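Local coordinates for protein Pcza361.24 (Amycolatopsis orientalis, PDB 3G2M) that probably catalyses the S-adenosyl-L-methionine-dependent N-methylation of glycopeptides in the biosynthesis of glycopeptide antibiotics, at residues G94-P99 against V155-S160; G159-L164 against F186-A191. All blocks are in the same frame, centred on the assembly; numbering follows the deposited sequence.

Overall arrangement
From the N terminus, strand 86-89 runs into the loop and helix start at 94-99. The chain then passes through strands 107-111 and 135-139 and returns along strand 151-156 to 155-160, where interaction 1 closes a loop of 55 residues. Interaction 2 starts on the same short helix, 158-161, and closes a smaller loop of 21 residues, mostly helix 166-179, when strand 184-191 returns alongside strand 151-156 and meets 159-164. The two loops follow one another and neither nest nor cross, sharing only Gly-159 and Ser-160. With centres 9 Å apart, they join the cofactor-binding loop, strand 151-156 and its neighbour 184-191; Ser-158 OG and Ala-191 N probably hydrogen-bond between them.

Interaction 1: residues G94-P99 against V155-S160; sequences GRLTFP and VISSGS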
ATOM      1  N   GLY A  94       7.222  25.359  -3.624  1.00 43.96           N
ATOM      2  CA  GLY A  94       8.602  25.573  -4.026  1.00 43.05           C
ATOM      3  C   GLY A  94       9.637  25.256  -2.964  1.00 42.24           C
ATOM      4  O   GLY A  94      10.724  25.829  -2.972  1.00 42.36           O
ATOM      5  N   ARG A  95       9.305  24.346  -2.053  1.00 41.65           N
ATOM      6  CA  ARG A  95      10.265  23.855  -1.059  1.00 41.01           C
ATOM      7  C   ARG A  95      11.564  23.389  -1.733  1.00 40.21           C
ATOM      8  O   ARG A  95      12.661  23.614  -1.211  1.00 39.91           O
ATOM      9  CB  ARG A  95       9.643  22.726  -0.232  1.00 41.22           C
ATOM     10  CG  ARG A  95      10.488  22.254   0.956  1.00 41.85           C
ATOM     11  CD  ARG A  95       9.897  20.995   1.580  1.00 42.05           C
ATOM     12  NE  ARG A  95       9.731  19.928   0.598  1.00 43.63           N
ATOM     13  CZ  ARG A  95      10.541  18.879   0.465  1.00 44.63           C
ATOM     14  NH1 ARG A  95      11.589  18.721   1.264  1.00 45.30           N
ATOM     15  NH2 ARG A  95      10.292  17.975  -0.471  1.00 45.01           N
ATOM     16  N   LEU A  96      11.436  22.753  -2.896  1.00 38.99           N
ATOM     17  CA  LEU A  96      12.601  22.389  -3.706  1.00 38.73           C
ATOM     18  C   LEU A  96      12.799  23.312  -4.908  1.00 38.58           C
ATOM     19  O   LEU A  96      13.922  23.471  -5.389  1.00 38.18           O
ATOM     20  CB  LEU A  96      12.519  20.933  -4.187  1.00 38.60           C
ATOM     21  CG  LEU A  96      12.436  19.790  -3.173  1.00 38.31           C
ATOM     22  CD1 LEU A  96      12.428  18.454  -3.920  1.00 38.88           C
ATOM     23  CD2 LEU A  96      13.566  19.827  -2.158  1.00 37.90           C
ATOM     24  N   THR A  97      11.712  23.914  -5.391  1.00 38.38           N
ATOM     25  CA  THR A  97      11.770  24.727  -6.606  1.00 38.81           C
ATOM     26  C   THR A  97      12.714  25.922  -6.476  1.00 39.09           C
ATOM     27  O   THR A  97      13.474  26.209  -7.397  1.00 39.20           O
ATOM     28  CB  THR A  97      10.388  25.256  -7.035  1.00 38.66           C
ATOM     29  OG1 THR A  97       9.394  24.239  -6.853  1.00 39.05           O
ATOM     30  CG2 THR A  97      10.411  25.689  -8.500  1.00 38.27           C
ATOM     31  N   PHE A  98      12.651  26.618  -5.346  1.00 39.65           N
ATOM     32  CA  PHE A  98      13.495  27.794  -5.133  1.00 40.16           C
ATOM     33  C   PHE A  98      14.984  27.424  -5.021  1.00 40.30           C
ATOM     34  O   PHE A  98      15.818  28.071  -5.658  1.00 40.59           O
ATOM     35  CB  PHE A  98      12.988  28.640  -3.958  1.00 40.60           C
ATOM     36  CG  PHE A  98      11.712  29.383  -4.262  1.00 41.02           C
ATOM     37  CD1 PHE A  98      11.747  30.618  -4.903  1.00 41.68           C
ATOM     38  CD2 PHE A  98      10.475  28.836  -3.932  1.00 42.50           C
ATOM     39  CE1 PHE A  98      10.568  31.306  -5.201  1.00 41.86           C
ATOM     40  CE2 PHE A  98       9.290  29.512  -4.230  1.00 42.12           C
ATOM     41  CZ  PHE A  98       9.340  30.752  -4.863  1.00 41.96           C
ATOM     42  N   PRO A  99      15.326  26.389  -4.223  1.00 40.25           N
ATOM     43  CA  PRO A  99      16.674  25.818  -4.343  1.00 40.38           C
ATOM     44  C   PRO A  99      17.089  25.451  -5.777  1.00 40.50           C
ATOM     45  O   PRO A  99      18.234  25.702  -6.153  1.00 40.49           O
ATOM     46  CB  PRO A  99      16.599  24.569  -3.466  1.00 40.52           C
ATOM     47  CG  PRO A  99      15.599  24.914  -2.429  1.00 40.61           C
ATOM     48  CD  PRO A  99      14.570  25.757  -3.125  1.00 40.10           C
ATOM     49  N   VAL A 155      11.534  15.483 -12.107  1.00 32.16           N
ATOM     50  CA  VAL A 155      11.794  15.156 -10.696  1.00 32.21           C
ATOM     51  C   VAL A 155      10.513  15.076  -9.859  1.00 31.80           C
ATOM     52  O   VAL A 155       9.534  15.782 -10.123  1.00 31.23           O
ATOM     53  CB  VAL A 155      12.829  16.133 -10.020  1.00 32.42           C
ATOM     54  CG1 VAL A 155      14.175  16.093 -10.736  1.00 33.29           C
ATOM     55  CG2 VAL A 155      12.316  17.553  -9.968  1.00 34.21           C
ATOM     56  N   ILE A 156      10.527  14.195  -8.857  1.00 30.83           N
ATOM     57  CA  ILE A 156       9.430  14.101  -7.899  1.00 29.99           C
ATOM     58  C   ILE A 156       9.972  13.771  -6.507  1.00 30.23           C
ATOM     59  O   ILE A 156      10.889  12.961  -6.361  1.00 29.81           O
ATOM     60  CB  ILE A 156       8.325  13.088  -8.359  1.00 29.81           C
ATOM     61  CG1 ILE A 156       7.046  13.241  -7.521  1.00 29.85           C
ATOM     62  CG2 ILE A 156       8.831  11.634  -8.352  1.00 29.54           C
ATOM     63  CD1 ILE A 156       5.856  12.479  -8.083  1.00 29.38           C
ATOM     64  N   SER A 157       9.401  14.416  -5.497  1.00 29.85           N
ATOM     65  CA  SER A 157       9.844  14.241  -4.122  1.00 30.80           C
ATOM     66  C   SER A 157       9.084  13.117  -3.425  1.00 30.49           C
ATOM     67  O   SER A 157       7.926  12.838  -3.760  1.00 30.43           O
ATOM     68  CB  SER A 157       9.688  15.556  -3.355  1.00 30.83           C
ATOM     69  OG  SER A 157      10.321  15.485  -2.086  1.00 34.31           O
ATOM     70  N   SER A 158       9.740  12.486  -2.448  1.00 29.99           N
ATOM     71  CA  SER A 158       9.150  11.379  -1.685  1.00 29.75           C
ATOM     72  C   SER A 158       7.724  11.635  -1.200  1.00 29.67           C
ATOM     73  O   SER A 158       6.855  10.782  -1.350  1.00 30.03           O
ATOM     74  CB  SER A 158      10.025  11.041  -0.474  1.00 29.28           C
ATOM     75  OG  SER A 158       9.487   9.918   0.197  1.00 29.53           O
ATOM     76  N   GLY A 159       7.495  12.803  -0.599  1.00 29.78           N
ATOM     77  CA  GLY A 159       6.190  13.132  -0.025  1.00 29.76           C
ATOM     78  C   GLY A 159       5.058  13.054  -1.035  1.00 29.89           C
ATOM     79  O   GLY A 159       3.942  12.611  -0.713  1.00 30.35           O
ATOM     80  N   SER A 160       5.359  13.464  -2.260  1.00 29.40           N
ATOM     81  CA  SER A 160       4.381  13.541  -3.341  1.00 29.20           C
ATOM     82  C   SER A 160       4.006  12.186  -3.932  1.00 28.96           C
ATOM     83  O   SER A 160       2.827  11.877  -4.072  1.00 28.62           O
ATOM     84  CB  SER A 160       4.939  14.433  -4.446  1.00 29.16           C
ATOM     85  OG  SER A 160       5.320  15.682  -3.905  1.00 29.27           O
TER
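Arg-95 and Leu-96 both reach Ser-157; Arg-95 and Ser-157 belong to the S-adenosyl-L-methionine site. The setting is the Rossmann-like fold of class I methyltransferases: 94-99 continues from the glycine-containing loop after strand 86-89 into helix 97-101, and 155-160 leaves the end of strand 151-156 for helix 158-161. The backbones stay well apart, 8.6 Å between the CA atoms of Leu-96 and Ser-157, so side chains alone span the gap and bury just 91 Å². The buried, more closely packed side is the one around Leu-96, whose CD1 lies 4.0 Å from Ser-157 CB. Within its own segment, Leu-96 CD2 covers one face of the Arg-95 guanidinium, 3.9 Å above the plane and displaced toward the rim. Phe-75 and Glu-71 of helix 69-79 also touch Leu-96. Beside this, the arginine chain runs extended through its first two torsions and then bends at CG-CD (chi3 55°), which swings the guanidinium edge-on toward the serine. Glu-71 is shared by both polar ends: OE1 forms a salt bridge with Arg-95 NH1 and OE2 a hydrogen bond with Ser-157 OG, so one carboxylate probably helps to position both residues, which are seen to bind S-adenosyl-L-methionine and S-adenosyl-L-homocysteine in a crystal structure of this protein; neither is bound to this chain. The other side of the contact is looser. Past Ser-157 the chain turns into its short helix, where Gly-159 is exposed and Ser-160 OG comes no nearer to Arg-95 NH2 than 6.5 Å; Arg-95 itself is partly exposed. Ser-157 OG is anti to its own backbone N (chi1 -170°), turned to the arginine, and lies near the guanidinium plane at its edge, 3.0 Å from Arg-95 NH2.

Interaction 2: residues G159-L164 against F186-A191; sequences GSINEL and FLLSLA
Ile-161, on helix 158-161, packs against Leu-188 and Leu-190 of strand 184-191. Its CB points at the strand and forks there. The CG2 branch meets Leu-190 CD2 at 3.7 Å and also passes 4.4 Å from the backbone Ser-189 O, a marginal contact. The other branch starts at CG1, which makes no close contact with the strand itself and serves as the spacer; with CG1 anti to the backbone N (chi1 -177°) and the chain extended again at chi2, the tip CD1 is carried away from CG2 to meet Leu-188 CD2, also at 3.7 Å. The isoleucine thus straddles two leucines two residues apart on one face of the strand, lying roughly at right angles to the side chain of Leu-188 and at a slant to that of Leu-190. This is part of the beta-alpha-beta crossover of the Rossmann-like fold: 158-161 leads out of strand 151-156, helix 166-179 follows, and 184-191 returns parallel beside the first strand. Arg-169, Leu-172 and Tyr-173 of that helix touch Ile-161, and Val-287 of strand 284-290 touches both leucines. Within the strand, Leu-188 CG rests 3.8 Å above the ring of Phe-186, toward its rim. A type I turn runs from Ile-161 to Leu-164, with Leu-164 N bonded to Ile-161 O at 3.0 Å. Next to the apolar patch Asn-162 reaches the strand through water: ND2 donates to it over 2.8 Å, and the water donates to Ala-191 O at 3.0 Å. The same ND2 bonds Ser-158 O, while OD1 accepts from Leu-252 N.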
ATOM      1  N   GLY A 159       7.495  12.803  -0.599  1.00 29.78           N
ATOM      2  CA  GLY A 159       6.190  13.132  -0.025  1.00 29.76           C
ATOM      3  C   GLY A 159       5.058  13.054  -1.035  1.00 29.89           C
ATOM      4  O   GLY A 159       3.942  12.611  -0.713  1.00 30.35           O
ATOM      5  N   SER A 160       5.359  13.464  -2.260  1.00 29.40           N
ATOM      6  CA  SER A 160       4.381  13.541  -3.341  1.00 29.20           C
ATOM      7  C   SER A 160       4.006  12.186  -3.932  1.00 28.96           C
ATOM      8  O   SER A 160       2.827  11.877  -4.072  1.00 28.62           O
ATOM      9  CB  SER A 160       4.939  14.433  -4.446  1.00 29.16           C
ATOM     10  OG  SER A 160       5.320  15.682  -3.905  1.00 29.27           O
ATOM     11  N   ILE A 161       5.004  11.389  -4.313  1.00 28.76           N
ATOM     12  CA  ILE A 161       4.711  10.063  -4.885  1.00 28.65           C
ATOM     13  C   ILE A 161       3.986   9.174  -3.864  1.00 28.58           C
ATOM     14  O   ILE A 161       3.084   8.425  -4.217  1.00 28.10           O
ATOM     15  CB  ILE A 161       5.971   9.361  -5.486  1.00 28.61           C
ATOM     16  CG1 ILE A 161       5.576   8.012  -6.137  1.00 29.50           C
ATOM     17  CG2 ILE A 161       7.066   9.199  -4.427  1.00 29.07           C
ATOM     18  CD1 ILE A 161       6.640   7.381  -7.039  1.00 28.69           C
ATOM     19  N   ASN A 162       4.354   9.295  -2.592  1.00 28.86           N
ATOM     20  CA  ASN A 162       3.699   8.519  -1.534  1.00 29.14           C
ATOM     21  C   ASN A 162       2.231   8.894  -1.298  1.00 29.56           C
ATOM     22  O   ASN A 162       1.500   8.153  -0.647  1.00 29.52           O
ATOM     23  CB  ASN A 162       4.502   8.578  -0.222  1.00 28.65           C
ATOM     24  CG  ASN A 162       5.614   7.530  -0.171  1.00 29.50           C
ATOM     25  OD1 ASN A 162       5.345   6.335  -0.035  1.00 28.37           O
ATOM     26  ND2 ASN A 162       6.865   7.978  -0.259  1.00 27.95           N
ATOM     27  N   GLU A 163       1.794  10.027  -1.839  1.00 30.19           N
ATOM     28  CA  GLU A 163       0.378  10.414  -1.761  1.00 31.78           C
ATOM     29  C   GLU A 163      -0.493   9.647  -2.770  1.00 30.94           C
ATOM     30  O   GLU A 163      -1.722   9.686  -2.697  1.00 31.34           O
ATOM     31  CB  GLU A 163       0.229  11.938  -1.933  1.00 31.83           C
ATOM     32  CG  GLU A 163       0.629  12.701  -0.660  1.00 34.58           C
ATOM     33  CD  GLU A 163       0.501  14.214  -0.747  1.00 35.50           C
ATOM     34  OE1 GLU A 163       0.155  14.775  -1.821  1.00 39.97           O
ATOM     35  OE2 GLU A 163       0.749  14.856   0.299  1.00 41.10           O
ATOM     36  N   LEU A 164       0.151   8.932  -3.694  1.00 30.01           N
ATOM     37  CA  LEU A 164      -0.554   8.239  -4.780  1.00 29.33           C
ATOM     38  C   LEU A 164      -0.718   6.744  -4.506  1.00 29.01           C
ATOM     39  O   LEU A 164       0.236   6.076  -4.091  1.00 28.52           O
ATOM     40  CB  LEU A 164       0.207   8.432  -6.101  1.00 29.15           C
ATOM     41  CG  LEU A 164       0.444   9.847  -6.648  1.00 29.57           C
ATOM     42  CD1 LEU A 164       1.184   9.777  -7.992  1.00 30.09           C
ATOM     43  CD2 LEU A 164      -0.884  10.617  -6.789  1.00 28.65           C
ATOM     44  N   PHE A 186      14.377  10.579 -15.189  1.00 34.41           N
ATOM     45  CA  PHE A 186      13.352  10.709 -14.166  1.00 33.56           C
ATOM     46  C   PHE A 186      14.026  10.477 -12.821  1.00 33.24           C
ATOM     47  O   PHE A 186      14.553   9.395 -12.563  1.00 33.29           O
ATOM     48  CB  PHE A 186      12.247   9.668 -14.416  1.00 33.48           C
ATOM     49  CG  PHE A 186      11.086   9.743 -13.454  1.00 32.88           C
ATOM     50  CD1 PHE A 186      10.779  10.923 -12.767  1.00 32.58           C
ATOM     51  CD2 PHE A 186      10.260   8.630 -13.272  1.00 33.00           C
ATOM     52  CE1 PHE A 186       9.698  10.981 -11.893  1.00 31.42           C
ATOM     53  CE2 PHE A 186       9.164   8.684 -12.405  1.00 32.78           C
ATOM     54  CZ  PHE A 186       8.886   9.851 -11.714  1.00 32.54           C
ATOM     55  N   LEU A 187      14.034  11.504 -11.978  1.00 32.84           N
ATOM     56  CA  LEU A 187      14.672  11.412 -10.665  1.00 32.89           C
ATOM     57  C   LEU A 187      13.624  11.431  -9.577  1.00 32.24           C
ATOM     58  O   LEU A 187      12.724  12.269  -9.593  1.00 31.63           O
ATOM     59  CB  LEU A 187      15.652  12.570 -10.432  1.00 32.86           C
ATOM     60  CG  LEU A 187      16.955  12.763 -11.221  1.00 35.04           C
ATOM     61  CD1 LEU A 187      17.946  11.658 -10.968  1.00 36.83           C
ATOM     62  CD2 LEU A 187      16.736  12.926 -12.706  1.00 37.28           C
ATOM     63  N   LEU A 188      13.753  10.509  -8.629  1.00 31.81           N
ATOM     64  CA  LEU A 188      12.834  10.436  -7.501  1.00 31.53           C
ATOM     65  C   LEU A 188      13.604  10.372  -6.184  1.00 31.60           C
ATOM     66  O   LEU A 188      14.633   9.709  -6.097  1.00 31.99           O
ATOM     67  CB  LEU A 188      11.933   9.194  -7.606  1.00 31.36           C
ATOM     68  CG  LEU A 188      11.259   8.767  -8.913  1.00 31.25           C
ATOM     69  CD1 LEU A 188      12.174   7.877  -9.745  1.00 29.78           C
ATOM     70  CD2 LEU A 188       9.967   8.003  -8.586  1.00 31.08           C
ATOM     71  N   SER A 189      13.119  11.079  -5.170  1.00 31.88           N
ATOM     72  CA  SER A 189      13.551  10.806  -3.806  1.00 31.31           C
ATOM     73  C   SER A 189      12.477   9.963  -3.138  1.00 31.62           C
ATOM     74  O   SER A 189      11.288  10.123  -3.433  1.00 31.58           O
ATOM     75  CB  SER A 189      13.803  12.089  -3.023  1.00 31.79           C
ATOM     76  OG  SER A 189      12.600  12.790  -2.772  1.00 31.60           O
ATOM     77  N   LEU A 190      12.899   9.053  -2.263  1.00 31.19           N
ATOM     78  CA  LEU A 190      11.987   8.138  -1.581  1.00 31.68           C
ATOM     79  C   LEU A 190      12.472   7.919  -0.165  1.00 31.66           C
ATOM     80  O   LEU A 190      13.601   7.468   0.031  1.00 32.01           O
ATOM     81  CB  LEU A 190      11.927   6.779  -2.299  1.00 31.22           C
ATOM     82  CG  LEU A 190      11.480   6.757  -3.774  1.00 32.55           C
ATOM     83  CD1 LEU A 190      11.831   5.437  -4.445  1.00 32.12           C
ATOM     84  CD2 LEU A 190      10.002   7.050  -3.908  1.00 32.48           C
ATOM     85  N   ALA A 191      11.620   8.227   0.808  1.00 31.99           N
ATOM     86  CA  ALA A 191      11.918   7.961   2.215  1.00 33.15           C
ATOM     87  C   ALA A 191      12.088   6.459   2.460  1.00 33.93           C
ATOM     88  O   ALA A 191      11.341   5.646   1.905  1.00 33.57           O
ATOM     89  CB  ALA A 191      10.829   8.529   3.105  1.00 33.04           C
TER
HETATM   90  O   HOH W   1       8.968   6.099   0.147  1.00 25.02           O